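Long-range contacts in CaaX farnesyltransferase alpha subunit Ram2 (PDB 4L9P), which probably forms, as the alpha subunit, part of the heterodimeric enzyme that transfers farnesyl, and possibly geranylgeranyl, groups to CaaX proteins: residues L105-I109 with A137-T141; E108-N113 with H128-M133; N113-L117 with F149-M153; R167-V171 with H202-L206; P261-A265 with W279-A283. The protein carries 1 engineered substitution. One frame throughout, in Å; residues are numbered along the deposited sequence.

Interaction 1: residues L105-I109 with A137-T141; sequences LNEEI and AHFPT
The imidazole of H138 carries L105 on one face, while the ring of F139 meets the same leucine with its edge. L105 CD1 stands over the middle of the imidazole, 3.6 Å from the ring centroid and 11° off the ring normal. This is a CH-pi contact. L105 CG comes 3.6 Å from H138 CD2, so the isobutyl group lies across the ring instead of touching one corner. With chi1 at -60°, L105 CG lies anti to the carbonyl carbon, and the branch runs out to the imidazole.

F139 points the far end of its ring at the first turn of helix 105-118. L105 O lies at the ring edge, near the plane, 3.6 Å from F139 CZ. The same oxygen accepts the helical bond from I109 N. L105 CB and I109 CG1 add apolar contacts to F139 CZ. N106 OD1 approaches obliquely, 3.4 Å from F139 CE1, with its amide plane turned 73° from the ring.

One water links the two segments. It donates to N106 OD1 at 2.9 Å and to H138 O at 2.7 Å, beside the exposed N106. H138 ND1 is hydrogen-bonded to S135 OG. Further in, L105 packs on L98 and F99 of helix 88-100, and F139 touches M133.

The loop between helices 123-133 and 146-156 thus packs on the start of helix 105-118, within an array of helical hairpins as in prenyltransferase alpha subunits.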
# COMPACT_ATOMS: atom_id res chain seq x y z
N LEU A 105 -15.10 -29.59 5.12
CA LEU A 105 -14.15 -28.46 5.15
C LEU A 105 -13.10 -28.64 6.21
O LEU A 105 -12.08 -27.90 6.13
CB LEU A 105 -14.92 -27.16 5.35
CG LEU A 105 -15.98 -26.83 4.24
CD1 LEU A 105 -16.54 -25.43 4.43
CD2 LEU A 105 -15.44 -27.02 2.82
N ASN A 106 -13.26 -29.55 7.17
CA ASN A 106 -12.14 -29.88 8.03
C ASN A 106 -11.02 -30.45 7.21
O ASN A 106 -9.83 -30.11 7.43
CB ASN A 106 -12.52 -30.93 9.11
CG ASN A 106 -13.51 -30.41 10.10
OD1 ASN A 106 -13.46 -29.24 10.49
ND2 ASN A 106 -14.44 -31.28 10.52
N GLU A 107 -11.36 -31.33 6.27
CA GLU A 107 -10.34 -31.91 5.39
C GLU A 107 -9.76 -30.85 4.44
O GLU A 107 -8.54 -30.86 4.17
CB GLU A 107 -10.91 -33.10 4.59
CG GLU A 107 -11.12 -34.28 5.50
CD GLU A 107 -11.74 -35.45 4.81
OE1 GLU A 107 -12.11 -35.32 3.60
OE2 GLU A 107 -11.87 -36.52 5.48
N GLU A 108 -10.58 -29.92 3.98
CA GLU A 108 -10.06 -28.82 3.17
C GLU A 108 -9.07 -27.98 3.97
O GLU A 108 -8.02 -27.59 3.39
CB GLU A 108 -11.21 -27.95 2.61
CG GLU A 108 -10.72 -26.71 1.82
CD GLU A 108 -10.07 -26.98 0.45
OE1 GLU A 108 -9.86 -28.16 0.05
OE2 GLU A 108 -9.73 -25.98 -0.26
N ILE A 109 -9.37 -27.66 5.22
CA ILE A 109 -8.40 -26.90 6.01
C ILE A 109 -7.09 -27.66 6.19
O ILE A 109 -6.02 -27.07 6.07
CB ILE A 109 -8.99 -26.47 7.37
CG1 ILE A 109 -10.09 -25.39 7.17
CG2 ILE A 109 -7.91 -26.02 8.33
CD1 ILE A 109 -9.54 -23.98 6.87
N ALA A 137 -21.97 -23.24 9.76
CA ALA A 137 -22.52 -24.60 9.67
C ALA A 137 -21.37 -25.59 9.80
O ALA A 137 -21.51 -26.65 10.44
CB ALA A 137 -23.22 -24.75 8.37
N HIS A 138 -20.17 -25.22 9.32
CA HIS A 138 -19.04 -26.14 9.36
C HIS A 138 -18.10 -25.89 10.56
O HIS A 138 -17.45 -26.83 11.06
CB HIS A 138 -18.21 -25.99 8.08
CG HIS A 138 -18.93 -26.43 6.85
ND1 HIS A 138 -19.81 -25.62 6.17
CD2 HIS A 138 -18.93 -27.62 6.20
CE1 HIS A 138 -20.30 -26.28 5.13
NE2 HIS A 138 -19.81 -27.51 5.15
N PHE A 139 -17.96 -24.63 10.95
CA PHE A 139 -17.07 -24.24 12.03
C PHE A 139 -17.83 -23.39 13.02
O PHE A 139 -17.69 -22.17 13.07
CB PHE A 139 -15.90 -23.42 11.45
CG PHE A 139 -15.15 -24.16 10.37
CD1 PHE A 139 -14.25 -25.18 10.73
CD2 PHE A 139 -15.36 -23.87 9.04
CE1 PHE A 139 -13.53 -25.89 9.78
CE2 PHE A 139 -14.62 -24.57 8.04
CZ PHE A 139 -13.70 -25.58 8.40
N PRO A 140 -18.65 -24.04 13.86
CA PRO A 140 -19.49 -23.21 14.73
C PRO A 140 -18.70 -22.49 15.80
O PRO A 140 -19.12 -21.42 16.28
CB PRO A 140 -20.49 -24.21 15.35
CG PRO A 140 -19.83 -25.59 15.17
CD PRO A 140 -19.02 -25.48 13.88
N THR A 141 -17.56 -23.07 16.16
CA THR A 141 -16.69 -22.46 17.17
C THR A 141 -15.26 -22.57 16.68
O THR A 141 -14.96 -23.31 15.72
CB THR A 141 -16.78 -23.17 18.53
OG1 THR A 141 -16.49 -24.57 18.39
CG2 THR A 141 -18.16 -22.93 19.18
O HOH W 1 -15.48 -28.22 12.38

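Interaction 2: residues E108-N113 with H128-M133; sequences EIEWLN and HRQVLM. With EDO (1,2-ethanediol), chain I.
E108 and H128 meet on the tightly packed side of this contact. H128 NE2 donates to E108 OE2 at 2.8 Å, with an angle of 160° at the hydrogen. It uses the anti lone pair of the carboxylate oxygen, which lies in the imidazole plane. The glutamate chain is bent at chi2 (71°), and E108 CG rests against L132 CD1 at 3.4 Å. The other oxygen, E108 OE1, forms a salt bridge with R94, so both ends of this buried carboxylate are held. I109 CD1 packs between L132 CD1 and M133 CE. L112 CD2 lies 3.7 Å from R129 CB.

Helices 105-118 and 123-133 form the antiparallel hairpin of one prenyltransferase alpha subunit repeat, their local axes 11.0 Å apart at 166°.

Farther along helix 105-118, N113 is partly open to solvent, and R129 reaches it from a buried position. N113 OD1 accepts from R129 NH1 at 2.8 Å and from R129 NH2 at 2.9 Å. The two nitrogens grip one oxygen end-on, with amide and guanidinium nearly coplanar. R129 NE is engaged by E146. Away from helix 105-118, partly exposed Q130 packs on W169 and donates from NE2 to a 1,2-ethanediol, probably from the crystallisation liquor.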
# COMPACT_ATOMS: atom_id res chain seq x y z
N GLU A 108 -10.58 -29.92 3.98
CA GLU A 108 -10.06 -28.82 3.17
C GLU A 108 -9.07 -27.98 3.97
O GLU A 108 -8.02 -27.59 3.39
CB GLU A 108 -11.21 -27.95 2.61
CG GLU A 108 -10.72 -26.71 1.82
CD GLU A 108 -10.07 -26.98 0.45
OE1 GLU A 108 -9.86 -28.16 0.05
OE2 GLU A 108 -9.73 -25.98 -0.26
N ILE A 109 -9.37 -27.66 5.22
CA ILE A 109 -8.40 -26.90 6.01
C ILE A 109 -7.09 -27.66 6.19
O ILE A 109 -6.02 -27.07 6.07
CB ILE A 109 -8.99 -26.47 7.37
CG1 ILE A 109 -10.09 -25.39 7.17
CG2 ILE A 109 -7.91 -26.02 8.33
CD1 ILE A 109 -9.54 -23.98 6.87
N GLU A 110 -7.14 -28.97 6.41
CA GLU A 110 -5.88 -29.68 6.56
C GLU A 110 -5.08 -29.64 5.25
O GLU A 110 -3.83 -29.50 5.27
CB GLU A 110 -6.15 -31.11 7.08
CG GLU A 110 -6.80 -31.08 8.47
CD GLU A 110 -5.90 -30.45 9.57
OE1 GLU A 110 -4.77 -30.98 9.76
OE2 GLU A 110 -6.30 -29.44 10.21
N TRP A 111 -5.75 -29.71 4.10
CA TRP A 111 -5.04 -29.53 2.80
C TRP A 111 -4.48 -28.08 2.68
O TRP A 111 -3.30 -27.88 2.30
CB TRP A 111 -6.00 -29.84 1.66
CG TRP A 111 -5.45 -29.50 0.32
CD1 TRP A 111 -4.64 -30.28 -0.46
CD2 TRP A 111 -5.68 -28.29 -0.42
NE1 TRP A 111 -4.33 -29.62 -1.65
CE2 TRP A 111 -4.98 -28.41 -1.65
CE3 TRP A 111 -6.43 -27.14 -0.18
CZ2 TRP A 111 -5.00 -27.40 -2.62
CZ3 TRP A 111 -6.44 -26.14 -1.14
CH2 TRP A 111 -5.71 -26.28 -2.34
N LEU A 112 -5.31 -27.09 3.02
CA LEU A 112 -4.90 -25.69 2.89
C LEU A 112 -3.69 -25.40 3.77
O LEU A 112 -2.80 -24.66 3.37
CB LEU A 112 -6.10 -24.81 3.30
CG LEU A 112 -5.82 -23.31 3.07
CD1 LEU A 112 -5.55 -22.95 1.60
CD2 LEU A 112 -7.03 -22.53 3.64
N ASN A 113 -3.64 -26.01 4.96
CA ASN A 113 -2.49 -25.77 5.84
C ASN A 113 -1.19 -26.18 5.14
O ASN A 113 -0.15 -25.51 5.29
CB ASN A 113 -2.59 -26.63 7.09
CG ASN A 113 -3.64 -26.17 8.05
OD1 ASN A 113 -4.21 -25.08 7.93
ND2 ASN A 113 -3.95 -27.03 9.03
N HIS A 128 -8.90 -17.54 1.11
CA HIS A 128 -9.63 -18.81 1.00
C HIS A 128 -9.89 -19.32 2.41
O HIS A 128 -10.98 -19.84 2.71
CB HIS A 128 -8.78 -19.80 0.22
CG HIS A 128 -9.49 -21.07 -0.10
ND1 HIS A 128 -10.52 -21.13 -1.02
CD2 HIS A 128 -9.23 -22.34 0.29
CE1 HIS A 128 -10.91 -22.40 -1.14
NE2 HIS A 128 -10.15 -23.17 -0.35
N ARG A 129 -8.93 -19.20 3.31
CA ARG A 129 -9.11 -19.67 4.69
C ARG A 129 -10.30 -18.94 5.34
O ARG A 129 -11.13 -19.56 6.03
CB ARG A 129 -7.84 -19.46 5.52
CG ARG A 129 -7.89 -20.29 6.82
CD ARG A 129 -6.61 -20.05 7.64
NE ARG A 129 -6.44 -21.13 8.63
CZ ARG A 129 -5.85 -22.29 8.40
NH1 ARG A 129 -5.25 -22.53 7.21
NH2 ARG A 129 -5.87 -23.25 9.36
N GLN A 130 -10.39 -17.64 5.13
CA GLN A 130 -11.48 -16.85 5.70
C GLN A 130 -12.85 -17.25 5.08
O GLN A 130 -13.86 -17.39 5.79
CB GLN A 130 -11.21 -15.37 5.40
CG GLN A 130 -12.32 -14.44 5.91
CD GLN A 130 -11.96 -12.94 5.68
OE1 GLN A 130 -10.76 -12.54 5.73
NE2 GLN A 130 -12.97 -12.15 5.38
N VAL A 131 -12.85 -17.52 3.78
CA VAL A 131 -14.08 -17.98 3.09
C VAL A 131 -14.56 -19.28 3.74
O VAL A 131 -15.75 -19.41 4.03
CB VAL A 131 -13.79 -18.16 1.56
CG1 VAL A 131 -14.96 -18.87 0.85
CG2 VAL A 131 -13.55 -16.77 0.96
N LEU A 132 -13.66 -20.22 3.98
CA LEU A 132 -14.06 -21.49 4.56
C LEU A 132 -14.46 -21.35 6.00
O LEU A 132 -15.54 -21.83 6.42
CB LEU A 132 -12.91 -22.47 4.50
CG LEU A 132 -12.33 -22.83 3.12
CD1 LEU A 132 -11.03 -23.67 3.34
CD2 LEU A 132 -13.35 -23.54 2.30
N MET A 133 -13.63 -20.67 6.80
CA MET A 133 -13.83 -20.62 8.23
C MET A 133 -15.05 -19.77 8.63
O MET A 133 -15.62 -19.94 9.74
CB MET A 133 -12.57 -20.00 8.84
CG MET A 133 -12.49 -20.10 10.40
SD MET A 133 -12.45 -21.78 11.03
CE MET A 133 -11.09 -22.47 10.14
C1 EDO I . -16.62 -14.62 3.22
O1 EDO I . -16.55 -13.58 2.25
C2 EDO I . -15.50 -14.38 4.21
O2 EDO I . -15.51 -13.03 4.69

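Interaction 3: residues N113-L117 with F149-M153; sequences NKVAL and FLMEM
The helices bearing N113 and F149 run nearly parallel, with local axes 11.1 Å apart and 14° between their directions. N113 and F149 form the centre of the contact. The N113 amide is stacked on one face of the phenyl ring, the two planes 15° apart. N113 OD1 sits over the ring centre, 3.4 Å above the plane. N113 CB adds a CH-pi contact to the same face, 4.0 Å from the centroid. R129, the hydrogen-bond partner of N113 OD1, also packs on F149, so the amide is kept over the ring.

F149 CG is anti to the backbone N (chi1 -176°), which sends the ring across to helix 105-118. There its edge meets two more side chains. A116 CB lies in the ring plane, and L117 CG comes 3.9 Å from F149 CE1. Toward solvent, L117 CD1 lies 3.7 Å from E152 OE1, an apolar branch against a carboxylate. On the buried side, the bent chain of M153 brings its CE to 3.7 Å from A116 O, with SD near L117 CD2.

Side-by-side packing of parallel helices from successive repeats, here 105-136 and 143-174, is what builds the curved helical array of prenyltransferase alpha subunits.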
# COMPACT_ATOMS: atom_id res chain seq x y z
N ASN A 113 -3.64 -26.01 4.96
CA ASN A 113 -2.49 -25.77 5.84
C ASN A 113 -1.19 -26.18 5.14
O ASN A 113 -0.15 -25.51 5.29
CB ASN A 113 -2.59 -26.63 7.09
CG ASN A 113 -3.64 -26.17 8.05
OD1 ASN A 113 -4.21 -25.08 7.93
ND2 ASN A 113 -3.95 -27.03 9.03
N LYS A 114 -1.19 -27.28 4.40
CA LYS A 114 0.00 -27.70 3.67
C LYS A 114 0.40 -26.72 2.58
O LYS A 114 1.59 -26.45 2.37
CB LYS A 114 -0.25 -29.11 3.04
CG LYS A 114 -0.44 -30.19 4.11
CD LYS A 114 -1.01 -31.49 3.50
CE LYS A 114 -1.76 -32.36 4.54
NZ LYS A 114 -2.33 -33.69 4.09
N VAL A 115 -0.59 -26.19 1.86
CA VAL A 115 -0.31 -25.18 0.85
C VAL A 115 0.27 -23.91 1.48
O VAL A 115 1.24 -23.32 0.98
CB VAL A 115 -1.61 -24.84 0.02
CG1 VAL A 115 -1.23 -23.88 -1.15
CG2 VAL A 115 -2.26 -26.11 -0.59
N ALA A 116 -0.33 -23.50 2.61
CA ALA A 116 0.07 -22.29 3.32
C ALA A 116 1.53 -22.41 3.80
O ALA A 116 2.27 -21.45 3.77
CB ALA A 116 -0.89 -22.01 4.52
N LEU A 117 1.91 -23.61 4.25
CA LEU A 117 3.30 -23.87 4.75
C LEU A 117 4.30 -23.88 3.60
O LEU A 117 5.48 -23.63 3.83
CB LEU A 117 3.35 -25.21 5.50
CG LEU A 117 2.69 -25.17 6.88
CD1 LEU A 117 2.56 -26.60 7.44
CD2 LEU A 117 3.58 -24.32 7.79
N PHE A 149 -1.91 -23.37 14.46
CA PHE A 149 -1.47 -23.28 13.08
C PHE A 149 -0.99 -21.86 12.79
O PHE A 149 0.05 -21.66 12.09
CB PHE A 149 -2.58 -23.65 12.06
CG PHE A 149 -2.03 -23.64 10.67
CD1 PHE A 149 -1.09 -24.60 10.32
CD2 PHE A 149 -2.35 -22.64 9.78
CE1 PHE A 149 -0.45 -24.54 9.09
CE2 PHE A 149 -1.77 -22.61 8.48
CZ PHE A 149 -0.79 -23.54 8.17
N LEU A 150 -1.72 -20.83 13.25
CA LEU A 150 -1.28 -19.47 12.98
C LEU A 150 0.11 -19.27 13.64
O LEU A 150 0.98 -18.60 13.03
CB LEU A 150 -2.26 -18.45 13.54
CG LEU A 150 -3.65 -18.63 12.93
CD1 LEU A 150 -4.53 -17.50 13.46
CD2 LEU A 150 -3.65 -18.69 11.41
N MET A 151 0.37 -19.84 14.81
CA MET A 151 1.70 -19.72 15.40
C MET A 151 2.77 -20.49 14.64
O MET A 151 3.93 -20.05 14.67
CB MET A 151 1.67 -20.17 16.86
CG MET A 151 0.81 -19.22 17.73
SD MET A 151 1.37 -17.50 17.71
CE MET A 151 2.60 -17.56 19.01
N GLU A 152 2.42 -21.58 13.93
CA GLU A 152 3.36 -22.22 13.02
C GLU A 152 3.79 -21.25 11.93
O GLU A 152 4.96 -21.20 11.51
CB GLU A 152 2.70 -23.43 12.34
CG GLU A 152 3.71 -24.43 11.80
CD GLU A 152 3.11 -25.83 11.46
OE1 GLU A 152 3.83 -26.66 10.89
OE2 GLU A 152 1.93 -26.08 11.73
N MET A 153 2.83 -20.45 11.44
CA MET A 153 3.16 -19.47 10.39
C MET A 153 4.03 -18.38 10.98
O MET A 153 5.03 -17.96 10.33
CB MET A 153 1.88 -18.84 9.81
CG MET A 153 0.96 -19.83 9.08
SD MET A 153 1.72 -20.58 7.60
CE MET A 153 2.16 -19.12 6.62

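Interaction 4: residues R167-V171 with H202-L206; sequences RHWLV and HRYML
The side chains of R167 and H202 cross at about a right angle, and the arginine can be followed outward. R167 CB lies 4.1 Å from H202 CE1. R167 CG comes closest, 3.8 Å from H202 CE1. R167 CD passes 4.1 Å from H202 NE2. The chain is extended from CG to NE, so the guanidinium runs beyond the imidazole, where its NH2 forms salt bridges with D185 and E182. H202 NE2 is hydrogen-bonded to the other oxygen of E182. One carboxylate therefore holds both residues. The guanidinium and imidazole planes are 58° apart, unstacked.

V171 CG2 meets the edge of the H202 ring, 3.9 Å from H202 NE2. The side chains of V171 and M205 meet tip to tip, with V171 CG1 3.7 Å from M205 SD. M205 CG touches H168 ND1 at 3.5 Å, and the sulfur stands oblique to that ring. H168 NE2 is hydrogen-bonded to D217 OD2, and H168 packs on P306 of the Ram1 beta subunit. L206 CD2 adds a contact to V171 CG1.

The local axes run side by side at 11°, joining helices of repeats 143-174 and 179-207. The segments meet by van der Waals packing of aliphatic groups, imidazoles and a thioether. Their polar ends reach acidic partners, E182 and D185 of helix 180-192 and D217, which probably offset the charge of R167 and fix the rotation of both imidazoles.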
# COMPACT_ATOMS: atom_id res chain seq x y z
N ARG A 167 -5.88 -13.31 11.30
CA ARG A 167 -6.12 -13.48 12.73
C ARG A 167 -7.02 -12.36 13.28
O ARG A 167 -7.82 -12.63 14.19
CB ARG A 167 -4.78 -13.57 13.50
CG ARG A 167 -4.99 -14.18 14.93
CD ARG A 167 -3.69 -14.51 15.63
NE ARG A 167 -4.01 -15.22 16.86
CZ ARG A 167 -3.23 -16.08 17.49
NH1 ARG A 167 -2.01 -16.33 17.03
NH2 ARG A 167 -3.73 -16.73 18.56
N HIS A 168 -6.96 -11.14 12.72
CA HIS A 168 -7.90 -10.10 13.17
C HIS A 168 -9.32 -10.54 12.80
O HIS A 168 -10.24 -10.43 13.65
CB HIS A 168 -7.62 -8.80 12.38
CG HIS A 168 -8.69 -7.78 12.53
ND1 HIS A 168 -8.65 -6.85 13.55
CD2 HIS A 168 -9.88 -7.59 11.89
CE1 HIS A 168 -9.77 -6.11 13.52
NE2 HIS A 168 -10.53 -6.54 12.53
N TRP A 169 -9.53 -11.06 11.59
CA TRP A 169 -10.86 -11.52 11.19
C TRP A 169 -11.31 -12.65 12.14
O TRP A 169 -12.50 -12.69 12.54
CB TRP A 169 -10.82 -12.02 9.71
CG TRP A 169 -12.10 -12.68 9.36
CD1 TRP A 169 -13.28 -12.09 8.92
CD2 TRP A 169 -12.40 -14.05 9.55
NE1 TRP A 169 -14.26 -13.02 8.81
CE2 TRP A 169 -13.77 -14.24 9.20
CE3 TRP A 169 -11.64 -15.14 9.97
CZ2 TRP A 169 -14.40 -15.49 9.27
CZ3 TRP A 169 -12.30 -16.39 10.08
CH2 TRP A 169 -13.65 -16.53 9.73
N LEU A 170 -10.41 -13.58 12.47
CA LEU A 170 -10.77 -14.73 13.31
C LEU A 170 -11.21 -14.23 14.67
O LEU A 170 -12.23 -14.77 15.24
CB LEU A 170 -9.54 -15.62 13.42
CG LEU A 170 -9.76 -16.92 14.20
CD1 LEU A 170 -10.51 -17.93 13.31
CD2 LEU A 170 -8.39 -17.46 14.62
N VAL A 171 -10.51 -13.27 15.24
CA VAL A 171 -10.91 -12.72 16.53
C VAL A 171 -12.29 -12.08 16.49
O VAL A 171 -13.10 -12.32 17.41
CB VAL A 171 -9.84 -11.72 17.03
CG1 VAL A 171 -10.37 -10.93 18.24
CG2 VAL A 171 -8.57 -12.44 17.36
N HIS A 202 -1.98 -6.04 16.86
CA HIS A 202 -3.03 -7.02 17.25
C HIS A 202 -3.36 -6.81 18.72
O HIS A 202 -4.55 -6.91 19.11
CB HIS A 202 -2.50 -8.42 17.01
CG HIS A 202 -3.57 -9.48 17.08
ND1 HIS A 202 -4.49 -9.63 16.06
CD2 HIS A 202 -3.85 -10.44 18.00
CE1 HIS A 202 -5.30 -10.62 16.36
NE2 HIS A 202 -4.95 -11.11 17.54
N ARG A 203 -2.39 -6.45 19.56
CA ARG A 203 -2.67 -6.19 21.00
C ARG A 203 -3.68 -5.04 21.11
O ARG A 203 -4.60 -5.10 21.94
CB ARG A 203 -1.39 -5.80 21.75
CG ARG A 203 -1.64 -5.80 23.29
CD ARG A 203 -0.34 -5.34 24.04
NE ARG A 203 -0.66 -5.45 25.46
CZ ARG A 203 -0.39 -6.49 26.23
NH1 ARG A 203 0.36 -7.53 25.78
NH2 ARG A 203 -0.88 -6.50 27.47
N TYR A 204 -3.48 -4.00 20.31
CA TYR A 204 -4.42 -2.87 20.38
C TYR A 204 -5.85 -3.35 20.02
O TYR A 204 -6.84 -3.00 20.68
CB TYR A 204 -3.98 -1.73 19.43
CG TYR A 204 -4.94 -0.56 19.57
CD1 TYR A 204 -6.13 -0.48 18.81
CD2 TYR A 204 -4.64 0.50 20.45
CE1 TYR A 204 -7.02 0.60 18.96
CE2 TYR A 204 -5.51 1.59 20.59
CZ TYR A 204 -6.72 1.61 19.86
OH TYR A 204 -7.60 2.67 20.02
N MET A 205 -5.99 -4.16 18.99
CA MET A 205 -7.30 -4.67 18.66
C MET A 205 -7.91 -5.46 19.83
O MET A 205 -9.10 -5.27 20.19
CB MET A 205 -7.19 -5.59 17.48
CG MET A 205 -8.55 -6.07 17.00
SD MET A 205 -8.71 -7.82 17.13
CE MET A 205 -7.18 -8.47 17.44
N LEU A 206 -7.11 -6.32 20.45
CA LEU A 206 -7.66 -7.17 21.54
C LEU A 206 -8.11 -6.29 22.67
O LEU A 206 -9.14 -6.59 23.30
CB LEU A 206 -6.56 -8.10 22.07
CG LEU A 206 -6.08 -9.17 21.08
CD1 LEU A 206 -4.92 -9.97 21.70
CD2 LEU A 206 -7.21 -10.12 20.62

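Interaction 5: residues P261-A265 with W279-A283; sequences PWSYA and WKDFA
This is a buried aromatic contact between helix 259-272 and the start of the short helix 280-284, about 24 Å from the centre of the chain. W262 and W279 form an offset edge-to-face pair. The edge of W279 is turned toward the face of W262, with six-membered ring centroids 5.9 Å apart and planes at 77°. The nearest atoms are W262 CZ3 and W279 CE3, at 4.0 Å.

W279 occupies the N-cap position of its helix. Its indole reaches A265, whose CB lies only 3.2 Å from W279 CH2, a short apolar contact. F282, one turn on, approaches W262 obliquely. Its CE2 is 3.9 Å from W262 CH2, and the two rings are inclined at 39°. F282 CG is anti to the backbone N, which carries the phenyl toward W262. F282 CD2 also lies over one face of W279, near its rim. The far end of W262 comes near A283 CA.

Other groups complete the surroundings. W262 NE1 is hydrogen-bonded to P256 O, which satisfies the buried indole N-H. W309 of helix 304-317 stacks on W279, and H305 meets the ring of W262.

W262, W279 and F282 together make an aromatic cluster, filling the interface between consecutive helices of this all-helical fold.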
# COMPACT_ATOMS: atom_id res chain seq x y z
N PRO A 261 6.09 0.29 21.19
CA PRO A 261 5.36 0.50 22.45
C PRO A 261 5.06 1.97 22.72
O PRO A 261 4.08 2.24 23.39
CB PRO A 261 6.31 -0.04 23.54
CG PRO A 261 7.72 0.03 22.89
CD PRO A 261 7.40 -0.37 21.43
N TRP A 262 5.89 2.90 22.23
CA TRP A 262 5.59 4.32 22.40
C TRP A 262 4.33 4.66 21.61
O TRP A 262 3.45 5.40 22.10
CB TRP A 262 6.75 5.20 21.93
CG TRP A 262 7.96 5.12 22.82
CD1 TRP A 262 9.07 4.38 22.60
CD2 TRP A 262 8.23 5.91 23.99
NE1 TRP A 262 10.03 4.62 23.59
CE2 TRP A 262 9.52 5.55 24.46
CE3 TRP A 262 7.49 6.88 24.70
CZ2 TRP A 262 10.11 6.15 25.60
CZ3 TRP A 262 8.06 7.45 25.88
CH2 TRP A 262 9.36 7.10 26.28
N SER A 263 4.24 4.16 20.38
CA SER A 263 3.05 4.42 19.56
C SER A 263 1.83 3.74 20.20
O SER A 263 0.74 4.30 20.20
CB SER A 263 3.26 3.90 18.14
OG SER A 263 4.36 4.61 17.55
N TYR A 264 2.00 2.54 20.72
CA TYR A 264 0.88 1.84 21.37
C TYR A 264 0.40 2.69 22.56
O TYR A 264 -0.81 2.93 22.72
CB TYR A 264 1.36 0.46 21.81
CG TYR A 264 0.30 -0.35 22.48
CD1 TYR A 264 -0.67 -1.00 21.70
CD2 TYR A 264 0.23 -0.45 23.88
CE1 TYR A 264 -1.67 -1.74 22.32
CE2 TYR A 264 -0.78 -1.20 24.52
CZ TYR A 264 -1.72 -1.84 23.73
OH TYR A 264 -2.74 -2.57 24.30
N ALA A 265 1.32 3.19 23.37
CA ALA A 265 0.91 4.01 24.53
C ALA A 265 0.19 5.29 24.12
O ALA A 265 -0.80 5.67 24.76
CB ALA A 265 2.12 4.36 25.43
N TRP A 279 2.73 10.72 31.12
CA TRP A 279 4.05 10.11 31.01
C TRP A 279 5.21 11.11 30.99
O TRP A 279 6.30 10.79 30.55
CB TRP A 279 4.14 9.25 29.75
CG TRP A 279 3.54 7.89 29.92
CD1 TRP A 279 2.65 7.43 30.88
CD2 TRP A 279 3.88 6.78 29.11
NE1 TRP A 279 2.41 6.07 30.67
CE2 TRP A 279 3.15 5.66 29.59
CE3 TRP A 279 4.74 6.62 28.03
CZ2 TRP A 279 3.25 4.38 29.00
CZ3 TRP A 279 4.85 5.39 27.43
CH2 TRP A 279 4.14 4.26 27.94
N LYS A 280 4.99 12.32 31.50
CA LYS A 280 6.02 13.34 31.40
C LYS A 280 7.29 12.90 32.12
O LYS A 280 8.37 12.99 31.58
CB LYS A 280 5.50 14.67 31.93
CG LYS A 280 6.44 15.85 31.73
CD LYS A 280 5.84 17.11 32.33
CE LYS A 280 6.87 18.22 32.34
NZ LYS A 280 6.38 19.37 33.13
N ASP A 281 7.14 12.38 33.33
CA ASP A 281 8.32 12.04 34.10
C ASP A 281 8.98 10.80 33.51
O ASP A 281 10.21 10.70 33.48
CB ASP A 281 7.91 11.76 35.53
CG ASP A 281 7.58 13.01 36.28
OD1 ASP A 281 8.05 14.10 35.89
OD2 ASP A 281 6.87 12.87 37.30
N PHE A 282 8.18 9.83 33.06
CA PHE A 282 8.74 8.65 32.43
C PHE A 282 9.57 9.08 31.20
O PHE A 282 10.68 8.61 31.01
CB PHE A 282 7.61 7.71 31.99
CG PHE A 282 8.09 6.45 31.32
CD1 PHE A 282 8.72 5.48 32.06
CD2 PHE A 282 7.84 6.22 29.96
CE1 PHE A 282 9.14 4.31 31.50
CE2 PHE A 282 8.27 5.03 29.36
CZ PHE A 282 8.91 4.06 30.15
N ALA A 283 9.02 9.95 30.35
CA ALA A 283 9.73 10.40 29.15
C ALA A 283 11.01 11.13 29.55
O ALA A 283 12.05 10.89 28.98
CB ALA A 283 8.84 11.31 28.29

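Interactions 1, 2 and 3 all use helix 105-118 and follow it from its first turn onward. Interactions 1 and 2 have centres 8 Å apart and share E108 and I109; F139 CE2 also lies 3.3 Å from L132 O. Interactions 2 and 3 share N113, and R129 NH2 lies 3.6 Å from F149 CD2. Interaction 4 continues the array: Q130 and M133 touch W169, and L150 and M151 touch R167. Y264 packs on R203 and Y204, which ties interaction 5 to it. Interactions 1 and 5 lie 43 Å apart between centres. The bound farnesyl analogue FII is about 11 Å from the side chain of M153 and about 13 Å from that of H168.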